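Local coordinates for probable zinc protease PqqL (Escherichia coli, PDB 6OFT), which probably cleaves peptides as a periplasmic zinc metalloendopeptidase of the M16 family, this chain being the first half of the protein, at residues W234-E239 with P315-L320; H241-I246 with N427-W432; L259-P264 with Q423-Q428. All coordinates share one frame; numbering follows the deposited sequence.

Contact 1 (W234-E239 with P315-L320)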
loop_
_atom_site.group_PDB
_atom_site.type_symbol
_atom_site.label_atom_id
_atom_site.label_comp_id
_atom_site.label_asym_id
_atom_site.label_seq_id
_atom_site.Cartn_x
_atom_site.Cartn_y
_atom_site.Cartn_z
ATOM N N TRP A 234 15.894 -7.642 0.328
ATOM C CA TRP A 234 16.875 -6.800 -0.354
ATOM C C TRP A 234 16.851 -5.389 0.283
ATOM O O TRP A 234 15.934 -4.599 0.003
ATOM C CB TRP A 234 16.612 -6.732 -1.867
ATOM C CG TRP A 234 16.858 -8.021 -2.595
ATOM C CD1 TRP A 234 18.007 -8.403 -3.225
ATOM C CD2 TRP A 234 15.933 -9.111 -2.745
ATOM N NE1 TRP A 234 17.851 -9.656 -3.773
ATOM C CE2 TRP A 234 16.585 -10.111 -3.498
ATOM C CE3 TRP A 234 14.598 -9.322 -2.346
ATOM C CZ2 TRP A 234 15.961 -11.322 -3.830
ATOM C CZ3 TRP A 234 13.974 -10.508 -2.701
ATOM C CH2 TRP A 234 14.641 -11.478 -3.461
ATOM N N PRO A 235 17.812 -5.063 1.181
ATOM C CA PRO A 235 17.811 -3.719 1.783
ATOM C C PRO A 235 17.994 -2.623 0.732
ATOM O O PRO A 235 18.862 -2.732 -0.152
ATOM C CB PRO A 235 18.978 -3.770 2.786
ATOM C CG PRO A 235 19.263 -5.245 2.988
ATOM C CD PRO A 235 18.965 -5.857 1.654
ATOM N N THR A 236 17.113 -1.598 0.786
ATOM C CA THR A 236 17.151 -0.458 -0.134
ATOM C C THR A 236 18.363 0.403 0.215
ATOM O O THR A 236 18.668 0.596 1.390
ATOM C CB THR A 236 15.822 0.314 -0.108
ATOM O OG1 THR A 236 14.742 -0.564 -0.455
ATOM C CG2 THR A 236 15.823 1.528 -1.030
ATOM N N LYS A 237 19.079 0.871 -0.810
ATOM C CA LYS A 237 20.277 1.690 -0.623
ATOM C C LYS A 237 19.962 3.127 -1.018
ATOM O O LYS A 237 19.291 3.355 -2.028
ATOM C CB LYS A 237 21.448 1.122 -1.451
ATOM C CG LYS A 237 22.812 1.746 -1.119
ATOM C CD LYS A 237 23.932 1.339 -2.086
ATOM C CE LYS A 237 23.974 2.151 -3.369
ATOM N NZ LYS A 237 24.413 3.555 -3.144
ATOM N N ALA A 238 20.434 4.101 -0.226
ATOM C CA ALA A 238 20.203 5.514 -0.525
ATOM C C ALA A 238 20.880 5.900 -1.834
ATOM O O ALA A 238 21.911 5.326 -2.186
ATOM C CB ALA A 238 20.735 6.384 0.599
ATOM N N GLU A 239 20.285 6.851 -2.562
ATOM C CA GLU A 239 20.881 7.410 -3.777
ATOM C C GLU A 239 21.075 8.887 -3.450
ATOM O O GLU A 239 20.137 9.678 -3.569
ATOM C CB GLU A 239 19.987 7.219 -5.003
ATOM C CG GLU A 239 20.715 7.652 -6.267
ATOM C CD GLU A 239 20.037 7.164 -7.517
ATOM O OE1 GLU A 239 19.249 7.943 -8.096
ATOM O OE2 GLU A 239 20.268 5.994 -7.900
ATOM N N PRO A 315 9.653 -2.846 0.951
ATOM C CA PRO A 315 9.292 -3.281 2.327
ATOM C C PRO A 315 9.946 -2.464 3.461
ATOM O O PRO A 315 9.367 -2.354 4.532
ATOM C CB PRO A 315 9.739 -4.757 2.369
ATOM C CG PRO A 315 9.767 -5.192 0.928
ATOM C CD PRO A 315 10.225 -3.969 0.171
ATOM N N ASP A 316 11.144 -1.886 3.223
ATOM C CA ASP A 316 11.901 -1.127 4.234
ATOM C C ASP A 316 11.969 0.382 3.977
ATOM O O ASP A 316 12.725 1.066 4.661
ATOM C CB ASP A 316 13.339 -1.679 4.261
ATOM C CG ASP A 316 14.128 -1.510 2.962
ATOM O OD1 ASP A 316 13.507 -1.211 1.916
ATOM O OD2 ASP A 316 15.366 -1.674 2.995
ATOM N N TYR A 317 11.255 0.886 2.952
ATOM C CA TYR A 317 11.421 2.253 2.486
ATOM C C TYR A 317 10.173 2.982 2.071
ATOM O O TYR A 317 9.211 2.387 1.584
ATOM C CB TYR A 317 12.418 2.260 1.303
ATOM C CG TYR A 317 13.720 2.987 1.573
ATOM C CD1 TYR A 317 14.671 2.455 2.443
ATOM C CD2 TYR A 317 14.035 4.166 0.904
ATOM C CE1 TYR A 317 15.901 3.082 2.644
ATOM C CE2 TYR A 317 15.255 4.807 1.101
ATOM C CZ TYR A 317 16.182 4.267 1.981
ATOM O OH TYR A 317 17.391 4.894 2.184
ATOM N N GLN A 318 10.236 4.309 2.201
ATOM C CA GLN A 318 9.152 5.211 1.852
ATOM C C GLN A 318 9.626 6.475 1.131
ATOM O O GLN A 318 10.809 6.837 1.160
ATOM C CB GLN A 318 8.391 5.621 3.126
ATOM C CG GLN A 318 9.169 6.537 4.086
ATOM C CD GLN A 318 8.396 6.848 5.335
ATOM O OE1 GLN A 318 7.221 7.190 5.278
ATOM N NE2 GLN A 318 9.036 6.752 6.492
ATOM N N SER A 319 8.668 7.168 0.536
ATOM C CA SER A 319 8.891 8.478 -0.030
ATOM C C SER A 319 7.928 9.457 0.579
ATOM O O SER A 319 6.732 9.174 0.712
ATOM C CB SER A 319 8.759 8.493 -1.544
ATOM O OG SER A 319 9.121 9.782 -2.019
ATOM N N LEU A 320 8.453 10.613 0.961
ATOM C CA LEU A 320 7.667 11.730 1.452
ATOM C C LEU A 320 7.751 12.799 0.372
ATOM O O LEU A 320 8.848 13.253 0.042
ATOM C CB LEU A 320 8.241 12.255 2.772
ATOM C CG LEU A 320 7.483 11.951 4.053
ATOM C CD1 LEU A 320 7.640 10.504 4.448
ATOM C CD2 LEU A 320 8.016 12.795 5.180
#
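T236 and D316 meet through a two-pronged polar grip, in which both oxygens of the aspartate carboxylate are taken up by one threonine. The backbone N of T236 donates to D316 OD2 over 2.8 Å in a nearly straight bond (169°), and T236 OG1 donates to D316 OD1, also over 2.8 Å. Each oxygen uses its syn lone pair, the one on the side of the other oxygen, so the two bonds run side by side and hold the carboxylate against rotation. The threonine can offer both donors because its hydroxyl stands beside the backbone N (chi1 -58°). Next to this grip, P235 CA approaches D316 OD2 to 3.4 Å.

The apolar part of the contact falls to the other branch of the same threonine. T236 CG2 sits over the middle of the Y317 ring in a CH-pi contact, 3.6 Å from the centroid and 10° off the ring normal, while T236 CB lies 3.5 Å from Y317 CD1. Farther along the loop, A238 CB touches the phenol oxygen Y317 OH at 4.0 Å. T236 is thus held by its polar atoms on D316 and by its methyl on the aromatic ring. With an alanine in place of D316, the N-H and hydroxyl of T236 would probably lose their acceptors, and the loop its polar hold beside Y317.

Outside the pair, W234 makes a cation-pi contact with R165, and the backbone of D316 is hydrogen-bonded to M265. D316 lies in the short connection between antiparallel strands 303-314 and 317-326, and the arrangement is that of an irregular segment, between helix 209-220 and strand 242-248, pinned to a beta-hairpin connection at the end of its strands in the second sheet of this M16 half.

Contact 2 (H241-I246 with N427-W432)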
loop_
_atom_site.group_PDB
_atom_site.type_symbol
_atom_site.label_atom_id
_atom_site.label_comp_id
_atom_site.label_asym_id
_atom_site.label_seq_id
_atom_site.Cartn_x
_atom_site.Cartn_y
_atom_site.Cartn_z
ATOM N N HIS A 241 21.949 11.779 -4.463
ATOM C CA HIS A 241 21.979 12.623 -5.645
ATOM C C HIS A 241 20.612 13.238 -5.833
ATOM O O HIS A 241 19.597 12.553 -5.671
ATOM C CB HIS A 241 22.313 11.783 -6.898
ATOM C CG HIS A 241 23.703 11.226 -6.906
ATOM N ND1 HIS A 241 23.941 9.864 -6.750
ATOM C CD2 HIS A 241 24.890 11.865 -7.041
ATOM C CE1 HIS A 241 25.257 9.725 -6.793
ATOM N NE2 HIS A 241 25.870 10.900 -6.967
ATOM N N LEU A 242 20.597 14.503 -6.153
ATOM C CA LEU A 242 19.348 15.237 -6.431
ATOM C C LEU A 242 18.996 15.049 -7.909
ATOM O O LEU A 242 19.824 15.410 -8.735
ATOM C CB LEU A 242 19.578 16.713 -6.126
ATOM C CG LEU A 242 18.368 17.610 -6.346
ATOM C CD1 LEU A 242 17.193 17.143 -5.507
ATOM C CD2 LEU A 242 18.700 19.066 -6.078
ATOM N N ARG A 243 17.823 14.550 -8.211
ATOM C CA ARG A 243 17.393 14.326 -9.589
ATOM C C ARG A 243 16.270 15.246 -10.000
ATOM O O ARG A 243 15.643 15.880 -9.151
ATOM C CB ARG A 243 17.002 12.857 -9.823
ATOM C CG ARG A 243 18.139 11.877 -9.659
ATOM C CD ARG A 243 17.620 10.720 -8.854
ATOM N NE ARG A 243 18.022 10.827 -7.468
ATOM C CZ ARG A 243 17.425 10.211 -6.453
ATOM N NH1 ARG A 243 16.371 9.434 -6.664
ATOM N NH2 ARG A 243 17.872 10.374 -5.221
ATOM N N PHE A 244 16.028 15.341 -11.317
ATOM C CA PHE A 244 15.001 16.221 -11.873
ATOM C C PHE A 244 14.260 15.505 -12.975
ATOM O O PHE A 244 14.894 14.863 -13.809
ATOM C CB PHE A 244 15.640 17.512 -12.436
ATOM C CG PHE A 244 16.230 18.434 -11.397
ATOM C CD1 PHE A 244 17.537 18.262 -10.951
ATOM C CD2 PHE A 244 15.497 19.504 -10.900
ATOM C CE1 PHE A 244 18.075 19.095 -9.975
ATOM C CE2 PHE A 244 16.043 20.356 -9.934
ATOM C CZ PHE A 244 17.330 20.145 -9.479
ATOM N N ASN A 245 12.930 15.638 -13.004
ATOM C CA ASN A 245 12.101 15.006 -14.037
ATOM C C ASN A 245 10.917 15.872 -14.451
ATOM O O ASN A 245 10.355 16.597 -13.633
ATOM C CB ASN A 245 11.562 13.647 -13.542
ATOM C CG ASN A 245 11.034 12.763 -14.652
ATOM O OD1 ASN A 245 11.372 12.924 -15.817
ATOM N ND2 ASN A 245 10.191 11.814 -14.319
ATOM N N ILE A 246 10.535 15.782 -15.723
ATOM C CA ILE A 246 9.343 16.448 -16.245
ATOM C C ILE A 246 8.541 15.348 -16.920
ATOM O O ILE A 246 9.079 14.636 -17.775
ATOM C CB ILE A 246 9.601 17.681 -17.170
ATOM C CG1 ILE A 246 10.403 18.799 -16.449
ATOM C CG2 ILE A 246 8.273 18.248 -17.740
ATOM C CD1 ILE A 246 11.088 19.858 -17.456
ATOM N N ASN A 427 18.351 15.668 3.529
ATOM C CA ASN A 427 18.366 14.339 2.871
ATOM C C ASN A 427 18.741 14.495 1.388
ATOM O O ASN A 427 18.019 15.138 0.664
ATOM C CB ASN A 427 17.077 13.581 3.178
ATOM C CG ASN A 427 16.933 12.224 2.550
ATOM O OD1 ASN A 427 17.752 11.807 1.767
ATOM N ND2 ASN A 427 15.867 11.535 2.904
ATOM N N GLN A 428 19.844 13.902 1.005
ATOM C CA GLN A 428 20.402 13.948 -0.363
ATOM C C GLN A 428 19.621 13.061 -1.359
ATOM O O GLN A 428 19.801 13.199 -2.568
ATOM C CB GLN A 428 21.868 13.500 -0.347
ATOM C CG GLN A 428 22.768 14.226 0.641
ATOM C CD GLN A 428 24.114 13.555 0.684
ATOM O OE1 GLN A 428 25.006 13.861 -0.106
ATOM N NE2 GLN A 428 24.284 12.612 1.599
ATOM N N ASP A 429 18.780 12.145 -0.855
ATOM C CA ASP A 429 18.008 11.262 -1.706
ATOM C C ASP A 429 16.680 11.921 -2.038
ATOM O O ASP A 429 15.660 11.687 -1.396
ATOM C CB ASP A 429 17.902 9.840 -1.103
ATOM C CG ASP A 429 17.419 8.773 -2.057
ATOM O OD1 ASP A 429 17.676 7.576 -1.786
ATOM O OD2 ASP A 429 16.760 9.128 -3.075
ATOM N N ALA A 430 16.758 12.754 -3.057
ATOM C CA ALA A 430 15.611 13.583 -3.463
ATOM C C ALA A 430 15.477 13.798 -4.970
ATOM O O ALA A 430 16.465 13.625 -5.647
ATOM C CB ALA A 430 15.651 14.907 -2.759
ATOM N N PHE A 431 14.281 14.166 -5.415
ATOM C CA PHE A 431 14.060 14.513 -6.808
ATOM C C PHE A 431 12.915 15.511 -6.979
ATOM O O PHE A 431 11.894 15.416 -6.290
ATOM C CB PHE A 431 13.899 13.276 -7.723
ATOM C CG PHE A 431 12.654 12.437 -7.554
ATOM C CD1 PHE A 431 12.658 11.312 -6.727
ATOM C CD2 PHE A 431 11.501 12.718 -8.283
ATOM C CE1 PHE A 431 11.523 10.503 -6.615
ATOM C CE2 PHE A 431 10.356 11.922 -8.152
ATOM C CZ PHE A 431 10.381 10.808 -7.337
ATOM N N TRP A 432 13.124 16.452 -7.879
ATOM C CA TRP A 432 12.121 17.459 -8.292
ATOM C C TRP A 432 11.323 16.889 -9.455
ATOM O O TRP A 432 11.916 16.288 -10.311
ATOM C CB TRP A 432 12.776 18.774 -8.706
ATOM C CG TRP A 432 13.225 19.585 -7.542
ATOM C CD1 TRP A 432 14.473 19.629 -7.028
ATOM C CD2 TRP A 432 12.418 20.438 -6.725
ATOM N NE1 TRP A 432 14.497 20.459 -5.956
ATOM C CE2 TRP A 432 13.257 20.967 -5.736
ATOM C CE3 TRP A 432 11.079 20.815 -6.736
ATOM C CZ2 TRP A 432 12.802 21.849 -4.764
ATOM C CZ3 TRP A 432 10.632 21.685 -5.781
ATOM C CH2 TRP A 432 11.477 22.187 -4.799
#
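The F244 ring and the five-membered ring of W432 are almost parallel (15°) but so displaced that little of one covers the other; F244 CE2 comes to 3.4 Å from W432 CD1. At the edge of the indole, near its plane, lies the carbonyl oxygen of R243. The flat group of R243 itself has A430 O over one face, 3.4 Å above the plane, and D429 OD2 at its edge. The F431 ring stands obliquely to this guanidinium, the planes 43° apart.

R243 NH2 donates to D429 OD2 over 2.7 Å in an almost linear salt bridge (175°) that lies in the guanidinium plane yet meets the carboxylate from above its own plane. The arginine chain folds back so that NE and NH2 converge on the carbonyl oxygen of H241, which accepts from both. A second charge, E239, bridges to R243 NE, and D429 OD2 is shared with R262, so two acidic and two basic groups probably balance one another here.

Between the backbones the pairing is parallel: R243 N donates to A430 O (3.0 Å), W432 N to R243 O (2.9 Å) and N245 N to W432 O (3.0 Å). On the face that carries F244 and W432, L242 CD1 packs on A430 CB at 3.9 Å. In the turn leading from helix 414-425, N427 OD1 accepts from D429 N (2.8 Å), an Asx turn.

Within this chain strand 242-248 is an outer strand of the sheet, and strand 430-436 has strand 256-264 as its other neighbour. Helix 448-459 packs on F244 and W432 through I451, whereas helix 148-160 meets the R243 and F431 face through F159 and L160.

Contact 3 (L259-P264 with Q423-Q428). With GOL (glycerol), chain C.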
loop_
_atom_site.group_PDB
_atom_site.type_symbol
_atom_site.label_atom_id
_atom_site.label_comp_id
_atom_site.label_asym_id
_atom_site.label_seq_id
_atom_site.Cartn_x
_atom_site.Cartn_y
_atom_site.Cartn_z
ATOM N N LEU A 259 8.314 17.942 -4.810
ATOM C CA LEU A 259 9.646 17.548 -4.292
ATOM C C LEU A 259 9.462 16.219 -3.546
ATOM O O LEU A 259 8.604 16.178 -2.688
ATOM C CB LEU A 259 10.205 18.613 -3.358
ATOM C CG LEU A 259 11.486 18.231 -2.625
ATOM C CD1 LEU A 259 12.587 17.867 -3.592
ATOM C CD2 LEU A 259 11.957 19.343 -1.715
ATOM N N TYR A 260 10.187 15.187 -3.929
ATOM C CA TYR A 260 10.125 13.861 -3.325
ATOM C C TYR A 260 11.404 13.579 -2.559
ATOM O O TYR A 260 12.494 13.799 -3.087
ATOM C CB TYR A 260 10.005 12.787 -4.416
ATOM C CG TYR A 260 8.643 12.640 -5.063
ATOM C CD1 TYR A 260 8.213 13.536 -6.039
ATOM C CD2 TYR A 260 7.830 11.543 -4.783
ATOM C CE1 TYR A 260 6.981 13.381 -6.674
ATOM C CE2 TYR A 260 6.590 11.382 -5.405
ATOM C CZ TYR A 260 6.155 12.323 -6.326
ATOM O OH TYR A 260 4.931 12.177 -6.936
ATOM N N TYR A 261 11.257 13.099 -1.355
ATOM C CA TYR A 261 12.382 12.644 -0.514
ATOM C C TYR A 261 12.224 11.125 -0.351
ATOM O O TYR A 261 11.103 10.688 -0.322
ATOM C CB TYR A 261 12.385 13.337 0.846
ATOM C CG TYR A 261 12.805 14.782 0.859
ATOM C CD1 TYR A 261 14.132 15.144 0.778
ATOM C CD2 TYR A 261 11.875 15.792 0.972
ATOM C CE1 TYR A 261 14.535 16.462 0.797
ATOM C CE2 TYR A 261 12.259 17.117 0.999
ATOM C CZ TYR A 261 13.592 17.455 0.901
ATOM O OH TYR A 261 14.001 18.747 0.923
ATOM N N ARG A 262 13.286 10.361 -0.284
ATOM C CA ARG A 262 13.209 8.915 -0.083
ATOM C C ARG A 262 13.924 8.624 1.226
ATOM O O ARG A 262 15.000 9.158 1.473
ATOM C CB ARG A 262 13.828 8.113 -1.244
ATOM C CG ARG A 262 13.240 8.404 -2.637
ATOM C CD ARG A 262 13.627 7.340 -3.663
ATOM N NE ARG A 262 15.029 6.927 -3.533
ATOM C CZ ARG A 262 15.470 5.684 -3.694
ATOM N NH1 ARG A 262 14.629 4.711 -4.036
ATOM N NH2 ARG A 262 16.754 5.403 -3.524
ATOM N N LEU A 263 13.315 7.809 2.080
ATOM C CA LEU A 263 13.895 7.538 3.406
ATOM C C LEU A 263 13.447 6.183 3.964
ATOM O O LEU A 263 12.383 5.703 3.561
ATOM C CB LEU A 263 13.507 8.678 4.393
ATOM C CG LEU A 263 12.008 8.891 4.702
ATOM C CD1 LEU A 263 11.820 9.464 6.081
ATOM C CD2 LEU A 263 11.339 9.811 3.675
ATOM N N PRO A 264 14.176 5.599 4.948
ATOM C CA PRO A 264 13.719 4.324 5.534
ATOM C C PRO A 264 12.322 4.407 6.126
ATOM O O PRO A 264 11.888 5.472 6.588
ATOM C CB PRO A 264 14.760 4.044 6.630
ATOM C CG PRO A 264 15.989 4.751 6.166
ATOM C CD PRO A 264 15.469 6.018 5.540
ATOM N N GLN A 423 16.356 17.441 9.427
ATOM C CA GLN A 423 16.948 16.180 8.951
ATOM C C GLN A 423 16.432 15.798 7.558
ATOM O O GLN A 423 17.229 15.417 6.694
ATOM C CB GLN A 423 16.691 15.051 9.945
ATOM C CG GLN A 423 17.567 15.147 11.189
ATOM C CD GLN A 423 17.078 14.261 12.309
ATOM O OE1 GLN A 423 15.933 13.796 12.316
ATOM N NE2 GLN A 423 17.939 14.022 13.293
ATOM N N LEU A 424 15.129 15.936 7.361
ATOM C CA LEU A 424 14.466 15.629 6.073
ATOM C C LEU A 424 14.996 16.578 5.001
ATOM O O LEU A 424 15.300 16.117 3.954
ATOM C CB LEU A 424 12.953 15.788 6.198
ATOM C CG LEU A 424 12.163 15.636 4.904
ATOM C CD1 LEU A 424 12.241 14.224 4.378
ATOM C CD2 LEU A 424 10.723 16.042 5.084
ATOM N N ARG A 425 15.171 17.827 5.324
ATOM C CA ARG A 425 15.624 18.845 4.352
ATOM C C ARG A 425 17.113 18.669 3.995
ATOM O O ARG A 425 17.513 19.210 2.996
ATOM C CB ARG A 425 15.260 20.242 4.863
ATOM C CG ARG A 425 13.768 20.508 4.954
ATOM C CD ARG A 425 13.154 20.701 3.589
ATOM N NE ARG A 425 13.339 22.058 3.134
ATOM C CZ ARG A 425 13.270 22.449 1.878
ATOM N NH1 ARG A 425 13.000 21.589 0.921
ATOM N NH2 ARG A 425 13.466 23.704 1.585
ATOM N N LYS A 426 17.901 17.970 4.782
ATOM C CA LYS A 426 19.323 17.725 4.465
ATOM C C LYS A 426 19.441 16.381 3.725
ATOM O O LYS A 426 20.531 16.026 3.368
ATOM C CB LYS A 426 20.120 17.629 5.763
ATOM C CG LYS A 426 20.397 18.926 6.496
ATOM C CD LYS A 426 20.516 20.159 5.651
ATOM C CE LYS A 426 20.985 21.374 6.433
ATOM N NZ LYS A 426 22.224 21.963 5.873
ATOM N N ASN A 427 18.351 15.668 3.529
ATOM C CA ASN A 427 18.366 14.339 2.871
ATOM C C ASN A 427 18.741 14.495 1.388
ATOM O O ASN A 427 18.019 15.138 0.664
ATOM C CB ASN A 427 17.077 13.581 3.178
ATOM C CG ASN A 427 16.933 12.224 2.550
ATOM O OD1 ASN A 427 17.752 11.807 1.767
ATOM N ND2 ASN A 427 15.867 11.535 2.904
ATOM N N GLN A 428 19.844 13.902 1.005
ATOM C CA GLN A 428 20.402 13.948 -0.363
ATOM C C GLN A 428 19.621 13.061 -1.359
ATOM O O GLN A 428 19.801 13.199 -2.568
ATOM C CB GLN A 428 21.868 13.500 -0.347
ATOM C CG GLN A 428 22.768 14.226 0.641
ATOM C CD GLN A 428 24.114 13.555 0.684
ATOM O OE1 GLN A 428 25.006 13.861 -0.106
ATOM N NE2 GLN A 428 24.284 12.612 1.599
HETATM C C1 GOL C . 16.127 20.194 -3.004
HETATM O O1 GOL C . 16.494 21.249 -3.806
HETATM C C2 GOL C . 17.033 20.153 -1.799
HETATM O O2 GOL C . 16.796 21.350 -1.068
HETATM C C3 GOL C . 16.745 18.865 -1.056
HETATM O O3 GOL C . 16.237 19.124 0.198
#
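Where helix 414-425 runs out and the chain turns toward strand 430-436, L424, R425 and N427 close over Y261 of strand 256-264, the middle strand of a five-stranded mixed sheet. L424 covers a face of the Y261 ring: its CG makes a CH-pi contact, 4.2 Å from the centroid, and its CD1 packs at 3.6 Å on Y261 CG. The backbone oxygen of L424 also lies over the ring, 3.3 Å from Y261 CE1, whereas N427 O lies at the ring's edge.

The phenol end is held by R425. Its chain doubles back, and NH1 donates to Y261 OH over 3.0 Å in a bent bond (135°), the oxygen lying 30° out of the guanidinium plane; ring and guanidinium stand nearly perpendicular. L259 CD2 touches the guanidinium edge, 3.6 Å from R425 NH1, and NH2 is salt-bridged to D346. A glycerol, probably from the crystallisation liquor, donates from O3 to R425 O over 3.1 Å; its approach to Y261 OH is very short and doubtful in detail.

N427 reaches the strand itself. Extended away from its own N (chi1 179°), its side chain brings ND2 to R262 O, where it donates over 2.9 Å from above the carbonyl plane, while OD1 faces D429 N. W280 of helix 271-296 touches both L424 and L263. The whole is an alpha/beta packing, a helix end and its following turn fastened across a sheet strand by an aromatic side chain, an arginine and an asparagine.

Overall arrangement
From the N terminus, the chain passes 234-239, 241-246, 259-264, 315-320 and finally 423-432. Contacts 1, 2 and 3 close loops of 75, 180 and 158 residues. Contacts 2 and 3 end on the same part of the chain, sharing N427 and Q428, while contact 1 crosses both. All three reach the same five-stranded sheet: contact 1 ties the loop before strand 242-248 to strand 317-326, contact 2 adds that outer strand to 430-436, and contact 3 lays the end of helix 414-425 on 256-264. Probable hydrogen bonds join contacts 1 and 2 (E239 N to D429 OD1), 1 and 3 (S319 OG to Y261 O), and 2 and 3 (Y260 N to F431 O).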